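Local coordinates for putative isochorismatase (Streptomyces avermitilis, PDB 3KL2), which is of unproven function but probably acts as a hydrolase of the isochorismatase family, related to the cysteine hydrolases, at residues 173-184 / 204-214. Numbering follows the deposited sequence.
Sequences YERGFRVITLTD and MFSVPMTSADV
Leu182 pushes its CD2 methyl against Val214 CG2, 3.3 Å away and tighter than usual for two methyls, packing strand 178-182 against the first turn of the helix after strand 207-209. On the same face the Met209 CG methylene lies against Ile180 CG2, and Leu19 packs on both residues. On the other face threonine suits position 183 twice over: its CG2 methyl wedges against Pro208 CB, and its hydroxyl reaches Met209 O from well above the carbonyl plane, 3.0 Å from OG1, while Thr183 N bonds to the same oxygen. Small Ser206 lets its CB come close to Val179 O and sets OG where Thr181 OG1 donates to it; Ser206 OG also bonds to Phe202 O. At the far end a chi1 of -175° turns the Tyr173 ring toward 204-205, giving Phe205 a flat seat: Phe205 CA lies over the ring, 4.1 Å from its centroid, and the Phe205 edge points at the ring face, planes at 89°. Tyr173 OH bonds to Tyr94 O of the second subunit. Between these ends the strands run parallel, closing a beta-alpha-beta unit with the sheet's outermost strand within this chain. The N-H groups that 207-209 offers 178-182 belong to Val207 and Met209, so proline's missing N-H costs nothing. Asp184 grips Ser211 with both oxygens: OD1 takes Ser211 N at 2.8 Å through its syn lone pair, OD2 takes Ser211 OG at 2.7 Å. With an alanine here, Ser211 N and OG would probably lose both acceptors and the hydroxyl could turn. The carboxylate sits at the N-terminus of helix 211-218, where its negative charge probably complements the helix dipole.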
ATOM      1  N   TYR A 173      12.155  -4.093  -0.001  1.00 17.17           N
ATOM      2  CA  TYR A 173      13.126  -3.109  -0.387  1.00 16.71           C
ATOM      3  C   TYR A 173      12.491  -1.760  -0.579  1.00 16.96           C
ATOM      4  O   TYR A 173      13.029  -0.749  -0.145  1.00 16.77           O
ATOM      5  CB  TYR A 173      13.786  -3.548  -1.704  1.00 17.15           C
ATOM      6  CG  TYR A 173      14.928  -2.655  -2.169  1.00 15.50           C
ATOM      7  CD1 TYR A 173      16.174  -2.744  -1.572  1.00 10.62           C
ATOM      8  CD2 TYR A 173      14.758  -1.748  -3.194  1.00 10.79           C
ATOM      9  CE1 TYR A 173      17.242  -1.955  -1.996  1.00  9.69           C
ATOM     10  CE2 TYR A 173      15.809  -0.968  -3.614  1.00 12.98           C
ATOM     11  CZ  TYR A 173      17.054  -1.071  -2.988  1.00 11.74           C
ATOM     12  OH  TYR A 173      18.099  -0.275  -3.379  1.00 13.88           O
ATOM     13  N   GLU A 174      11.363  -1.753  -1.284  1.00 17.89           N
ATOM     14  CA  GLU A 174      10.674  -0.538  -1.634  1.00 19.15           C
ATOM     15  C   GLU A 174      10.233   0.139  -0.354  1.00 20.45           C
ATOM     16  O   GLU A 174      10.143   1.371  -0.291  1.00 20.62           O
ATOM     17  CB  GLU A 174       9.416  -0.819  -2.477  1.00 19.64           C
ATOM     18  CG  GLU A 174       9.688  -1.331  -3.873  1.00 18.58           C
ATOM     19  CD  GLU A 174      10.248  -0.236  -4.772  1.00 21.66           C
ATOM     20  OE1 GLU A 174      10.148   0.970  -4.388  1.00 22.14           O
ATOM     21  OE2 GLU A 174      10.764  -0.578  -5.876  1.00 23.42           O
ATOM     22  N   ARG A 175       9.977  -0.665   0.671  1.00 20.83           N
ATOM     23  CA  ARG A 175       9.402  -0.124   1.877  1.00 21.11           C
ATOM     24  C   ARG A 175      10.456   0.165   2.903  1.00 20.84           C
ATOM     25  O   ARG A 175      10.116   0.410   4.024  1.00 20.59           O
ATOM     26  CB  ARG A 175       8.340  -1.067   2.424  1.00 21.11           C
ATOM     27  CG  ARG A 175       7.079  -0.981   1.604  1.00 23.28           C
ATOM     28  CD  ARG A 175       6.025  -1.867   2.139  1.00 24.67           C
ATOM     29  NE  ARG A 175       5.015  -2.116   1.143  1.00 26.60           N
ATOM     30  CZ  ARG A 175       3.789  -2.549   1.389  1.00 26.63           C
ATOM     31  NH1 ARG A 175       3.385  -2.754   2.632  1.00 29.88           N
ATOM     32  NH2 ARG A 175       2.971  -2.776   0.385  1.00 24.84           N
ATOM     33  N   GLY A 176      11.731   0.157   2.516  1.00 20.66           N
ATOM     34  CA  GLY A 176      12.791   0.691   3.378  1.00 20.55           C
ATOM     35  C   GLY A 176      13.434  -0.263   4.383  1.00 20.76           C
ATOM     36  O   GLY A 176      14.378   0.124   5.082  1.00 21.79           O
ATOM     37  N   PHE A 177      12.959  -1.500   4.433  1.00 19.59           N
ATOM     38  CA  PHE A 177      13.587  -2.570   5.190  1.00 19.50           C
ATOM     39  C   PHE A 177      14.958  -2.918   4.631  1.00 20.15           C
ATOM     40  O   PHE A 177      15.191  -2.826   3.455  1.00 20.41           O
ATOM     41  CB  PHE A 177      12.692  -3.842   5.187  1.00 17.96           C
ATOM     42  CG  PHE A 177      11.343  -3.642   5.844  1.00 16.48           C
ATOM     43  CD1 PHE A 177      11.225  -3.581   7.224  1.00 16.75           C
ATOM     44  CD2 PHE A 177      10.201  -3.496   5.092  1.00 17.91           C
ATOM     45  CE1 PHE A 177      10.022  -3.395   7.841  1.00 16.49           C
ATOM     46  CE2 PHE A 177       8.971  -3.335   5.705  1.00 16.74           C
ATOM     47  CZ  PHE A 177       8.883  -3.296   7.083  1.00 17.32           C
ATOM     48  N   ARG A 178      15.885  -3.252   5.511  1.00 21.28           N
ATOM     49  CA  ARG A 178      17.088  -3.922   5.137  1.00 21.92           C
ATOM     50  C   ARG A 178      16.697  -5.400   4.958  1.00 22.22           C
ATOM     51  O   ARG A 178      16.516  -6.131   5.950  1.00 22.98           O
ATOM     52  CB  ARG A 178      18.141  -3.799   6.236  1.00 22.38           C
ATOM     53  CG  ARG A 178      19.350  -4.647   5.904  1.00 24.30           C
ATOM     54  CD  ARG A 178      20.500  -4.403   6.804  1.00 28.10           C
ATOM     55  NE  ARG A 178      20.212  -4.745   8.193  1.00 29.82           N
ATOM     56  CZ  ARG A 178      21.149  -5.005   9.092  1.00 30.40           C
ATOM     57  NH1 ARG A 178      22.423  -4.943   8.744  1.00 32.12           N
ATOM     58  NH2 ARG A 178      20.825  -5.336  10.331  1.00 29.29           N
ATOM     59  N   VAL A 179      16.521  -5.819   3.710  1.00 21.41           N
ATOM     60  CA  VAL A 179      16.222  -7.224   3.407  1.00 20.90           C
ATOM     61  C   VAL A 179      17.490  -8.088   3.311  1.00 20.66           C
ATOM     62  O   VAL A 179      18.422  -7.749   2.618  1.00 21.35           O
ATOM     63  CB  VAL A 179      15.462  -7.331   2.080  1.00 20.49           C
ATOM     64  CG1 VAL A 179      14.936  -8.730   1.895  1.00 18.03           C
ATOM     65  CG2 VAL A 179      14.321  -6.270   2.049  1.00 18.51           C
ATOM     66  N   ILE A 180      17.509  -9.204   4.000  1.00 20.69           N
ATOM     67  CA  ILE A 180      18.572 -10.190   3.865  1.00 20.78           C
ATOM     68  C   ILE A 180      17.892 -11.439   3.303  1.00 21.28           C
ATOM     69  O   ILE A 180      16.886 -11.885   3.856  1.00 20.18           O
ATOM     70  CB  ILE A 180      19.187 -10.520   5.224  1.00 20.68           C
ATOM     71  CG1 ILE A 180      19.999  -9.344   5.743  1.00 21.33           C
ATOM     72  CG2 ILE A 180      20.081 -11.747   5.152  1.00 20.66           C
ATOM     73  CD1 ILE A 180      20.283  -9.470   7.223  1.00 21.18           C
ATOM     74  N   THR A 181      18.394 -11.947   2.176  1.00 22.22           N
ATOM     75  CA  THR A 181      17.902 -13.207   1.603  1.00 23.07           C
ATOM     76  C   THR A 181      18.871 -14.312   1.938  1.00 22.93           C
ATOM     77  O   THR A 181      20.065 -14.143   1.785  1.00 23.78           O
ATOM     78  CB  THR A 181      17.724 -13.156   0.072  1.00 22.81           C
ATOM     79  OG1 THR A 181      18.915 -12.645  -0.540  1.00 24.59           O
ATOM     80  CG2 THR A 181      16.528 -12.257  -0.293  1.00 23.68           C
ATOM     81  N   LEU A 182      18.323 -15.426   2.404  1.00 22.95           N
ATOM     82  CA  LEU A 182      19.055 -16.595   2.770  1.00 22.83           C
ATOM     83  C   LEU A 182      19.204 -17.454   1.520  1.00 23.37           C
ATOM     84  O   LEU A 182      18.274 -18.226   1.150  1.00 23.87           O
ATOM     85  CB  LEU A 182      18.323 -17.373   3.859  1.00 22.78           C
ATOM     86  CG  LEU A 182      18.296 -16.783   5.286  1.00 23.79           C
ATOM     87  CD1 LEU A 182      17.212 -17.422   6.107  1.00 23.04           C
ATOM     88  CD2 LEU A 182      19.640 -16.970   5.970  1.00 22.88           C
ATOM     89  N   THR A 183      20.368 -17.321   0.877  1.00 22.85           N
ATOM     90  CA  THR A 183      20.624 -17.947  -0.432  1.00 23.02           C
ATOM     91  C   THR A 183      20.504 -19.464  -0.397  1.00 22.82           C
ATOM     92  O   THR A 183      20.063 -20.048  -1.377  1.00 23.39           O
ATOM     93  CB  THR A 183      22.017 -17.558  -0.992  1.00 22.98           C
ATOM     94  OG1 THR A 183      23.048 -17.949  -0.058  1.00 22.18           O
ATOM     95  CG2 THR A 183      22.079 -16.029  -1.240  1.00 23.29           C
ATOM     96  N   ASP A 184      20.859 -20.091   0.729  1.00 22.72           N
ATOM     97  CA  ASP A 184      20.699 -21.543   0.892  1.00 23.06           C
ATOM     98  C   ASP A 184      19.493 -21.949   1.763  1.00 22.84           C
ATOM     99  O   ASP A 184      19.498 -23.050   2.308  1.00 24.06           O
ATOM    100  CB  ASP A 184      22.003 -22.235   1.397  1.00 23.21           C
ATOM    101  CG  ASP A 184      22.483 -21.698   2.742  1.00 23.91           C
ATOM    102  OD1 ASP A 184      21.838 -20.764   3.235  1.00 24.93           O
ATOM    103  OD2 ASP A 184      23.509 -22.177   3.302  1.00 24.64           O
ATOM    104  N   MET A 204      20.190  -6.703  -6.229  1.00 23.80           N
ATOM    105  CA  MET A 204      19.556  -5.423  -6.502  1.00 23.60           C
ATOM    106  C   MET A 204      18.592  -5.029  -5.370  1.00 23.57           C
ATOM    107  O   MET A 204      18.278  -3.861  -5.217  1.00 24.30           O
ATOM    108  CB  MET A 204      18.736  -5.490  -7.802  1.00 24.04           C
ATOM    109  CG  MET A 204      19.486  -5.639  -9.173  1.00 24.92           C
ATOM    110  SD  MET A 204      18.237  -5.755 -10.522  1.00 25.02           S
ATOM    111  CE  MET A 204      19.267  -5.194 -11.884  1.00 34.88           C
ATOM    112  N   PHE A 205      18.062  -5.996  -4.634  1.00 23.08           N
ATOM    113  CA  PHE A 205      16.990  -5.718  -3.681  1.00 23.08           C
ATOM    114  C   PHE A 205      17.324  -6.190  -2.288  1.00 23.51           C
ATOM    115  O   PHE A 205      16.511  -6.022  -1.389  1.00 24.11           O
ATOM    116  CB  PHE A 205      15.690  -6.377  -4.140  1.00 22.96           C
ATOM    117  CG  PHE A 205      15.169  -5.832  -5.436  1.00 24.04           C
ATOM    118  CD1 PHE A 205      14.532  -4.601  -5.475  1.00 25.42           C
ATOM    119  CD2 PHE A 205      15.353  -6.516  -6.626  1.00 26.16           C
ATOM    120  CE1 PHE A 205      14.054  -4.056  -6.694  1.00 25.66           C
ATOM    121  CE2 PHE A 205      14.850  -5.995  -7.843  1.00 26.78           C
ATOM    122  CZ  PHE A 205      14.204  -4.756  -7.865  1.00 24.97           C
ATOM    123  N   SER A 206      18.510  -6.774  -2.101  1.00 23.08           N
ATOM    124  CA  SER A 206      18.836  -7.407  -0.833  1.00 23.62           C
ATOM    125  C   SER A 206      20.337  -7.538  -0.572  1.00 23.35           C
ATOM    126  O   SER A 206      21.190  -7.134  -1.385  1.00 23.22           O
ATOM    127  CB  SER A 206      18.114  -8.771  -0.680  1.00 23.20           C
ATOM    128  OG  SER A 206      18.764  -9.842  -1.350  1.00 24.44           O
ATOM    129  N   VAL A 207      20.635  -8.048   0.612  1.00 23.54           N
ATOM    130  CA  VAL A 207      21.988  -8.450   0.954  1.00 23.99           C
ATOM    131  C   VAL A 207      21.934  -9.970   1.067  1.00 24.79           C
ATOM    132  O   VAL A 207      21.478 -10.488   2.082  1.00 24.82           O
ATOM    133  CB  VAL A 207      22.450  -7.825   2.277  1.00 24.06           C
ATOM    134  CG1 VAL A 207      23.940  -8.185   2.564  1.00 24.03           C
ATOM    135  CG2 VAL A 207      22.281  -6.319   2.240  1.00 22.33           C
ATOM    136  N   PRO A 208      22.337 -10.691   0.004  1.00 25.46           N
ATOM    137  CA  PRO A 208      22.267 -12.150   0.081  1.00 26.36           C
ATOM    138  C   PRO A 208      23.328 -12.735   1.028  1.00 27.24           C
ATOM    139  O   PRO A 208      24.503 -12.331   0.975  1.00 26.57           O
ATOM    140  CB  PRO A 208      22.517 -12.609  -1.374  1.00 26.26           C
ATOM    141  CG  PRO A 208      22.425 -11.395  -2.196  1.00 26.20           C
ATOM    142  CD  PRO A 208      22.821 -10.247  -1.310  1.00 25.37           C
ATOM    143  N   MET A 209      22.897 -13.648   1.897  1.00 27.94           N
ATOM    144  CA  MET A 209      23.812 -14.352   2.783  1.00 29.53           C
ATOM    145  C   MET A 209      23.484 -15.840   2.865  1.00 29.62           C
ATOM    146  O   MET A 209      22.422 -16.325   2.432  1.00 29.93           O
ATOM    147  CB  MET A 209      23.794 -13.756   4.201  1.00 29.84           C
ATOM    148  CG  MET A 209      23.614 -12.267   4.227  1.00 33.80           C
ATOM    149  SD  MET A 209      24.277 -11.424   5.672  1.00 39.93           S
ATOM    150  CE  MET A 209      26.020 -11.491   5.119  1.00 38.59           C
ATOM    151  N   THR A 210      24.421 -16.570   3.438  1.00 29.56           N
ATOM    152  CA  THR A 210      24.216 -17.963   3.667  1.00 29.60           C
ATOM    153  C   THR A 210      23.623 -18.087   5.053  1.00 30.04           C
ATOM    154  O   THR A 210      23.632 -17.133   5.845  1.00 30.36           O
ATOM    155  CB  THR A 210      25.527 -18.748   3.502  1.00 29.82           C
ATOM    156  OG1 THR A 210      26.481 -18.322   4.488  1.00 29.59           O
ATOM    157  CG2 THR A 210      26.082 -18.505   2.097  1.00 29.13           C
ATOM    158  N   SER A 211      23.044 -19.248   5.310  1.00 30.28           N
ATOM    159  CA  SER A 211      22.616 -19.632   6.636  1.00 30.48           C
ATOM    160  C   SER A 211      23.748 -19.417   7.649  1.00 30.79           C
ATOM    161  O   SER A 211      23.573 -18.752   8.670  1.00 30.49           O
ATOM    162  CB  SER A 211      22.197 -21.101   6.613  1.00 30.60           C
ATOM    163  OG  SER A 211      23.177 -21.912   5.960  1.00 30.87           O
ATOM    164  N   ALA A 212      24.911 -19.981   7.357  1.00 31.16           N
ATOM    165  CA  ALA A 212      26.062 -19.887   8.265  1.00 31.55           C
ATOM    166  C   ALA A 212      26.449 -18.437   8.608  1.00 31.67           C
ATOM    167  O   ALA A 212      26.750 -18.146   9.759  1.00 30.98           O
ATOM    168  CB  ALA A 212      27.288 -20.662   7.687  1.00 31.45           C
ATOM    169  N   ASP A 213      26.462 -17.553   7.613  1.00 32.20           N
ATOM    170  CA  ASP A 213      26.773 -16.135   7.829  1.00 32.91           C
ATOM    171  C   ASP A 213      25.768 -15.480   8.796  1.00 33.01           C
ATOM    172  O   ASP A 213      26.145 -14.695   9.697  1.00 32.64           O
ATOM    173  CB  ASP A 213      26.709 -15.358   6.503  1.00 33.42           C
ATOM    174  CG  ASP A 213      27.905 -15.632   5.571  1.00 35.12           C
ATOM    175  OD1 ASP A 213      28.968 -16.105   6.047  1.00 35.10           O
ATOM    176  OD2 ASP A 213      27.758 -15.341   4.347  1.00 37.13           O
ATOM    177  N   VAL A 214      24.488 -15.786   8.574  1.00 32.66           N
ATOM    178  CA  VAL A 214      23.402 -15.240   9.379  1.00 32.74           C
ATOM    179  C   VAL A 214      23.500 -15.729  10.808  1.00 32.58           C
ATOM    180  O   VAL A 214      23.440 -14.932  11.743  1.00 32.27           O
ATOM    181  CB  VAL A 214      22.028 -15.664   8.850  1.00 32.65           C
ATOM    182  CG1 VAL A 214      20.961 -15.284   9.846  1.00 33.33           C
ATOM    183  CG2 VAL A 214      21.776 -15.024   7.517  1.00 33.42           C
TER